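Local coordinates for protein TetR family transcriptional repressor LfrR (Mycobacterium smegmatis, PDB 2WGB) that represses transcription of the lfrRA operon by binding directly to the lfrR-lfrA promoter region through an N-terminal helix-turn-helix domain of the TetR family, at residues A[62-67]-A[119-124]; A[107-112]-A[152-157]. All coordinates share one frame; numbering follows the deposited sequence.

Contact 1: residues A[62-67]-A[119-124]; sequences ALARHV and AAYFDI. With SO4 (sulfate ion), chain C.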
loop_
_atom_site.group_PDB
_atom_site.type_symbol
_atom_site.label_atom_id
_atom_site.label_comp_id
_atom_site.label_asym_id
_atom_site.label_seq_id
_atom_site.Cartn_x
_atom_site.Cartn_y
_atom_site.Cartn_z
ATOM N N ALA A 62 -17.908 -11.010 10.711
ATOM C CA ALA A 62 -17.079 -11.213 11.901
ATOM C C ALA A 62 -15.678 -10.600 11.756
ATOM O O ALA A 62 -15.114 -10.054 12.718
ATOM C CB ALA A 62 -16.985 -12.711 12.235
ATOM N N LEU A 63 -15.100 -10.699 10.564
ATOM C CA LEU A 63 -13.795 -10.099 10.326
ATOM C C LEU A 63 -13.839 -8.568 10.520
ATOM O O LEU A 63 -12.948 -7.985 11.129
ATOM C CB LEU A 63 -13.304 -10.430 8.914
ATOM C CG LEU A 63 -11.964 -9.819 8.495
ATOM C CD1 LEU A 63 -10.841 -10.189 9.485
ATOM C CD2 LEU A 63 -11.608 -10.283 7.075
ATOM N N ALA A 64 -14.863 -7.918 9.977
ATOM C CA ALA A 64 -14.966 -6.464 10.105
ATOM C C ALA A 64 -15.036 -6.049 11.575
ATOM O O ALA A 64 -14.404 -5.087 11.993
ATOM C CB ALA A 64 -16.195 -5.931 9.320
ATOM N N ARG A 65 -15.834 -6.756 12.365
ATOM C CA ARG A 65 -15.914 -6.448 13.792
ATOM C C ARG A 65 -14.551 -6.641 14.489
ATOM O O ARG A 65 -14.156 -5.849 15.343
ATOM C CB ARG A 65 -16.985 -7.304 14.471
ATOM C CG ARG A 65 -16.889 -7.339 15.996
ATOM C CD ARG A 65 -18.089 -8.063 16.622
ATOM N NE ARG A 65 -19.341 -7.454 16.188
ATOM C CZ ARG A 65 -19.977 -6.494 16.854
ATOM N NH1 ARG A 65 -21.102 -5.985 16.370
ATOM N NH2 ARG A 65 -19.493 -6.047 18.005
ATOM N N HIS A 66 -13.837 -7.695 14.114
ATOM C CA HIS A 66 -12.535 -7.998 14.710
ATOM C C HIS A 66 -11.510 -6.919 14.352
ATOM O O HIS A 66 -10.745 -6.474 15.202
ATOM C CB HIS A 66 -12.077 -9.385 14.233
ATOM C CG HIS A 66 -10.697 -9.770 14.675
ATOM N ND1 HIS A 66 -10.344 -9.904 16.001
ATOM C CD2 HIS A 66 -9.596 -10.106 13.957
ATOM C CE1 HIS A 66 -9.078 -10.277 16.081
ATOM N NE2 HIS A 66 -8.601 -10.405 14.855
ATOM N N VAL A 67 -11.509 -6.497 13.089
ATOM C CA VAL A 67 -10.632 -5.421 12.630
ATOM C C VAL A 67 -10.927 -4.127 13.406
ATOM O O VAL A 67 -10.004 -3.450 13.866
ATOM C CB VAL A 67 -10.801 -5.182 11.105
ATOM C CG1 VAL A 67 -10.227 -3.826 10.681
ATOM C CG2 VAL A 67 -10.169 -6.343 10.301
ATOM N N ALA A 119 -12.078 -2.172 1.144
ATOM C CA ALA A 119 -11.748 -1.015 1.979
ATOM C C ALA A 119 -13.008 -0.245 2.392
ATOM O O ALA A 119 -13.160 0.141 3.546
ATOM C CB ALA A 119 -10.764 -0.088 1.265
ATOM N N ALA A 120 -13.908 -0.009 1.447
ATOM C CA ALA A 120 -15.161 0.674 1.772
ATOM C C ALA A 120 -15.991 -0.123 2.791
ATOM O O ALA A 120 -16.631 0.452 3.676
ATOM C CB ALA A 120 -15.979 0.942 0.487
ATOM N N TYR A 121 -15.981 -1.445 2.661
ATOM C CA TYR A 121 -16.727 -2.312 3.571
ATOM C C TYR A 121 -16.175 -2.249 5.011
ATOM O O TYR A 121 -16.923 -2.072 5.970
ATOM C CB TYR A 121 -16.724 -3.766 3.053
ATOM C CG TYR A 121 -17.418 -4.729 3.999
ATOM C CD1 TYR A 121 -18.802 -4.754 4.101
ATOM C CD2 TYR A 121 -16.687 -5.586 4.811
ATOM C CE1 TYR A 121 -19.441 -5.620 4.972
ATOM C CE2 TYR A 121 -17.313 -6.453 5.682
ATOM C CZ TYR A 121 -18.684 -6.471 5.757
ATOM O OH TYR A 121 -19.303 -7.341 6.626
ATOM N N PHE A 122 -14.866 -2.408 5.154
ATOM C CA PHE A 122 -14.228 -2.266 6.459
ATOM C C PHE A 122 -14.375 -0.860 7.048
ATOM O O PHE A 122 -14.529 -0.724 8.262
ATOM C CB PHE A 122 -12.749 -2.642 6.388
ATOM C CG PHE A 122 -12.508 -4.112 6.117
ATOM C CD1 PHE A 122 -13.245 -5.086 6.782
ATOM C CD2 PHE A 122 -11.552 -4.507 5.208
ATOM C CE1 PHE A 122 -13.034 -6.440 6.532
ATOM C CE2 PHE A 122 -11.337 -5.861 4.943
ATOM C CZ PHE A 122 -12.076 -6.823 5.610
ATOM N N ASP A 123 -14.289 0.163 6.197
ATOM C CA ASP A 123 -14.495 1.567 6.614
ATOM C C ASP A 123 -13.625 1.924 7.831
ATOM O O ASP A 123 -14.118 2.128 8.945
ATOM C CB ASP A 123 -15.981 1.824 6.890
ATOM C CG ASP A 123 -16.327 3.307 6.952
ATOM O OD1 ASP A 123 -15.412 4.149 6.834
ATOM O OD2 ASP A 123 -17.529 3.621 7.127
ATOM N N ILE A 124 -12.322 2.011 7.583
ATOM C CA ILE A 124 -11.327 2.261 8.618
ATOM C C ILE A 124 -10.859 3.719 8.536
ATOM O O ILE A 124 -10.140 4.089 7.599
ATOM C CB ILE A 124 -10.112 1.319 8.406
ATOM C CG1 ILE A 124 -10.552 -0.150 8.439
ATOM C CG2 ILE A 124 -9.033 1.561 9.460
ATOM C CD1 ILE A 124 -9.512 -1.106 7.801
HETATM S S SO4 C . -20.633 -2.738 19.108
HETATM O O1 SO4 C . -20.796 -1.884 17.938
HETATM O O2 SO4 C . -20.970 -1.979 20.310
HETATM O O3 SO4 C . -21.516 -3.891 18.967
HETATM O O4 SO4 C . -19.245 -3.192 19.194
#
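An apolar, mostly buried packing contact joins helix 56-78, just beyond the DNA-binding helix-turn-helix of this TetR-family repressor, to the C-terminal end of the short helix 116-122, with Ala64 facing Phe122 at the closest backbone approach (CA to CA 5.6 Å). Ala64 CB touches two neighbouring rings: it lies 3.8 Å from Tyr121 CE2 and meets the Phe122 ring at its edge, 4.0 Å from CD1 and in the ring plane. With its CG anti to the carbonyl carbon (chi1 -67°), Phe122 points its ring obliquely toward the N-terminal end of segment 62-67, where CZ touches Leu63 CD2 at 3.8 Å. Phe105 packs edge-to-face with the same ring. One turn on, Val67 CG1 meets Ile124 CD1 at 4.0 Å, the two side chains crossing at about a right angle. The chain has turned at Asp123, past the helix and with positive phi, while His68 NE2 bonds Phe122 O. Arg65 points elsewhere, toward a sulfate probably from the crystallisation liquor: its NH2 donates to O3 of the ion at 3.1 Å, in the guanidinium plane. No hydrogen bond spans the segments, so their direct hold rests on shape and apolar burial.

Contact 2: residues A[107-112]-A[152-157]; sequences YYEPSI and FWALMQ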
loop_
_atom_site.group_PDB
_atom_site.type_symbol
_atom_site.label_atom_id
_atom_site.label_comp_id
_atom_site.label_asym_id
_atom_site.label_seq_id
_atom_site.Cartn_x
_atom_site.Cartn_y
_atom_site.Cartn_z
ATOM N N TYR A 107 -9.238 3.715 4.800
ATOM C CA TYR A 107 -10.176 4.293 3.831
ATOM C C TYR A 107 -9.564 5.434 3.011
ATOM O O TYR A 107 -9.722 5.483 1.793
ATOM C CB TYR A 107 -11.448 4.785 4.539
ATOM C CG TYR A 107 -12.736 4.672 3.724
ATOM C CD1 TYR A 107 -13.964 4.579 4.360
ATOM C CD2 TYR A 107 -12.720 4.639 2.334
ATOM C CE1 TYR A 107 -15.145 4.464 3.643
ATOM C CE2 TYR A 107 -13.909 4.527 1.599
ATOM C CZ TYR A 107 -15.117 4.438 2.268
ATOM O OH TYR A 107 -16.307 4.328 1.573
ATOM N N TYR A 108 -8.854 6.341 3.670
ATOM C CA TYR A 108 -8.330 7.528 2.984
ATOM C C TYR A 108 -7.206 7.238 1.979
ATOM O O TYR A 108 -7.059 7.952 0.975
ATOM C CB TYR A 108 -7.855 8.571 4.007
ATOM C CG TYR A 108 -7.554 9.923 3.392
ATOM C CD1 TYR A 108 -6.246 10.335 3.176
ATOM C CD2 TYR A 108 -8.579 10.785 3.020
ATOM C CE1 TYR A 108 -5.967 11.573 2.616
ATOM C CE2 TYR A 108 -8.304 12.030 2.454
ATOM C CZ TYR A 108 -6.992 12.412 2.257
ATOM O OH TYR A 108 -6.702 13.640 1.706
ATOM N N GLU A 109 -6.435 6.188 2.231
ATOM C CA GLU A 109 -5.237 5.905 1.433
ATOM C C GLU A 109 -4.997 4.390 1.412
ATOM O O GLU A 109 -4.085 3.889 2.070
ATOM C CB GLU A 109 -4.039 6.657 2.046
ATOM C CG GLU A 109 -2.630 6.391 1.435
ATOM C CD GLU A 109 -2.358 7.168 0.155
ATOM O OE1 GLU A 109 -2.977 8.231 -0.060
ATOM O OE2 GLU A 109 -1.515 6.716 -0.645
ATOM N N PRO A 110 -5.847 3.649 0.689
ATOM C CA PRO A 110 -5.694 2.191 0.644
ATOM C C PRO A 110 -4.473 1.800 -0.180
ATOM O O PRO A 110 -4.069 2.530 -1.097
ATOM C CB PRO A 110 -6.950 1.709 -0.089
ATOM C CG PRO A 110 -7.787 2.954 -0.354
ATOM C CD PRO A 110 -6.875 4.126 -0.245
ATOM N N SER A 111 -3.901 0.645 0.137
ATOM C CA SER A 111 -2.788 0.137 -0.641
ATOM C C SER A 111 -3.240 -0.127 -2.064
ATOM O O SER A 111 -4.392 -0.477 -2.297
ATOM C CB SER A 111 -2.273 -1.165 -0.048
ATOM O OG SER A 111 -1.130 -1.595 -0.763
ATOM N N ILE A 112 -2.315 0.029 -3.005
ATOM C CA ILE A 112 -2.565 -0.261 -4.409
ATOM C C ILE A 112 -3.226 -1.618 -4.638
ATOM O O ILE A 112 -3.990 -1.782 -5.587
ATOM C CB ILE A 112 -1.249 -0.190 -5.243
ATOM C CG1 ILE A 112 -1.554 -0.276 -6.743
ATOM C CG2 ILE A 112 -0.275 -1.294 -4.825
ATOM C CD1 ILE A 112 -2.071 1.016 -7.341
ATOM N N PHE A 152 1.979 9.437 5.554
ATOM C CA PHE A 152 2.012 8.607 6.743
ATOM C C PHE A 152 1.495 7.202 6.459
ATOM O O PHE A 152 2.142 6.217 6.811
ATOM C CB PHE A 152 1.206 9.223 7.899
ATOM C CG PHE A 152 1.029 8.269 9.065
ATOM C CD1 PHE A 152 2.009 8.166 10.048
ATOM C CD2 PHE A 152 -0.094 7.448 9.147
ATOM C CE1 PHE A 152 1.873 7.266 11.106
ATOM C CE2 PHE A 152 -0.244 6.536 10.212
ATOM C CZ PHE A 152 0.742 6.454 11.190
ATOM N N TRP A 153 0.330 7.101 5.825
ATOM C CA TRP A 153 -0.225 5.780 5.532
ATOM C C TRP A 153 0.601 5.020 4.492
ATOM O O TRP A 153 0.783 3.823 4.617
ATOM C CB TRP A 153 -1.712 5.854 5.135
ATOM C CG TRP A 153 -2.586 6.132 6.345
ATOM C CD1 TRP A 153 -3.391 7.223 6.550
ATOM C CD2 TRP A 153 -2.707 5.317 7.518
ATOM N NE1 TRP A 153 -3.998 7.139 7.793
ATOM C CE2 TRP A 153 -3.609 5.970 8.395
ATOM C CE3 TRP A 153 -2.148 4.090 7.913
ATOM C CZ2 TRP A 153 -3.959 5.443 9.637
ATOM C CZ3 TRP A 153 -2.503 3.563 9.152
ATOM C CH2 TRP A 153 -3.401 4.245 10.000
ATOM N N ALA A 154 1.100 5.708 3.470
ATOM C CA ALA A 154 1.975 5.040 2.509
ATOM C C ALA A 154 3.218 4.464 3.189
ATOM O O ALA A 154 3.661 3.353 2.858
ATOM C CB ALA A 154 2.352 5.985 1.353
ATOM N N LEU A 155 3.772 5.208 4.147
ATOM C CA LEU A 155 4.956 4.750 4.884
ATOM C C LEU A 155 4.645 3.587 5.840
ATOM O O LEU A 155 5.467 2.685 6.014
ATOM C CB LEU A 155 5.602 5.909 5.660
ATOM C CG LEU A 155 6.363 6.937 4.818
ATOM C CD1 LEU A 155 6.826 8.107 5.710
ATOM C CD2 LEU A 155 7.566 6.266 4.081
ATOM N N MET A 156 3.468 3.603 6.458
ATOM C CA MET A 156 3.062 2.469 7.309
ATOM C C MET A 156 2.920 1.193 6.474
ATOM O O MET A 156 3.292 0.096 6.923
ATOM C CB MET A 156 1.731 2.751 8.019
ATOM C CG MET A 156 1.775 3.811 9.115
ATOM S SD MET A 156 3.072 3.564 10.356
ATOM C CE MET A 156 2.864 1.826 10.730
ATOM N N GLN A 157 2.357 1.336 5.273
ATOM C CA GLN A 157 2.195 0.197 4.356
ATOM C C GLN A 157 3.553 -0.318 3.874
ATOM O O GLN A 157 3.774 -1.533 3.807
ATOM C CB GLN A 157 1.267 0.561 3.180
ATOM C CG GLN A 157 -0.178 0.880 3.664
ATOM C CD GLN A 157 -1.000 1.687 2.661
ATOM O OE1 GLN A 157 -0.539 2.001 1.571
ATOM N NE2 GLN A 157 -2.236 2.015 3.038
#
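Segment 107-112 is an irregular length of the loop between helices 85-97 and 116-122, and it runs past one side of helix 147-164, with Glu109 nearest Trp153 (CA to CA 6.5 Å) and Ser111 nearest Gln157 (7.1 Å between CA atoms). One hydrogen bond spans them: Gln157 NE2 donates to Glu109 O at 2.8 Å, with an N-H...O angle of 152°. The acceptor lies close to the amide plane and the donor nearly on the line of the carbonyl bond. The extended Gln157 chain beyond CG carries its amide alongside Ser111, where OE1 lies 3.7 Å from Ser111 CA. Gln157 NE2 also bonds Val103 O, so this one amide nitrogen grips two loop carbonyls. Both segments belong to the all-helical C-terminal domain which, as in other TetR-family repressors, carries the dimer interface: Gln157 OE1 accepts from Gln157 NE2 of the second subunit. Nearer the start of the helix segment, Glu109 CG rests on Trp153 CB at 3.8 Å, the two side chains sliding past each other in opposite directions. A bend at chi2 (80°) turns the Glu109 carboxylate away from the indole to a salt bridge from OE1 to Arg150, while Trp153 NE1 is held by Asp126.

Overall arrangement
Both contacts are largely buried, with centres about 16 Å apart, but they hold different elements. Contact 1 fastens helix 56-78, which leads out of the DNA-binding region, to the end of helix 116-122 and involves no second subunit; contact 2 sets a loop against helix 147-164 at the dimer interface. Their chemistry differs accordingly: aliphatic and aromatic surfaces meet in the first, whereas an amide-to-carbonyl hydrogen bond joins the segments in the second, with the Glu109 carboxylate turned to a charge outside both. The segments alternate along the chain and touch directly, Tyr107 N lying 3.0 Å from Ile124 O in a probable hydrogen bond. Helix 116-122 and the loop before it thus bridge the two sites.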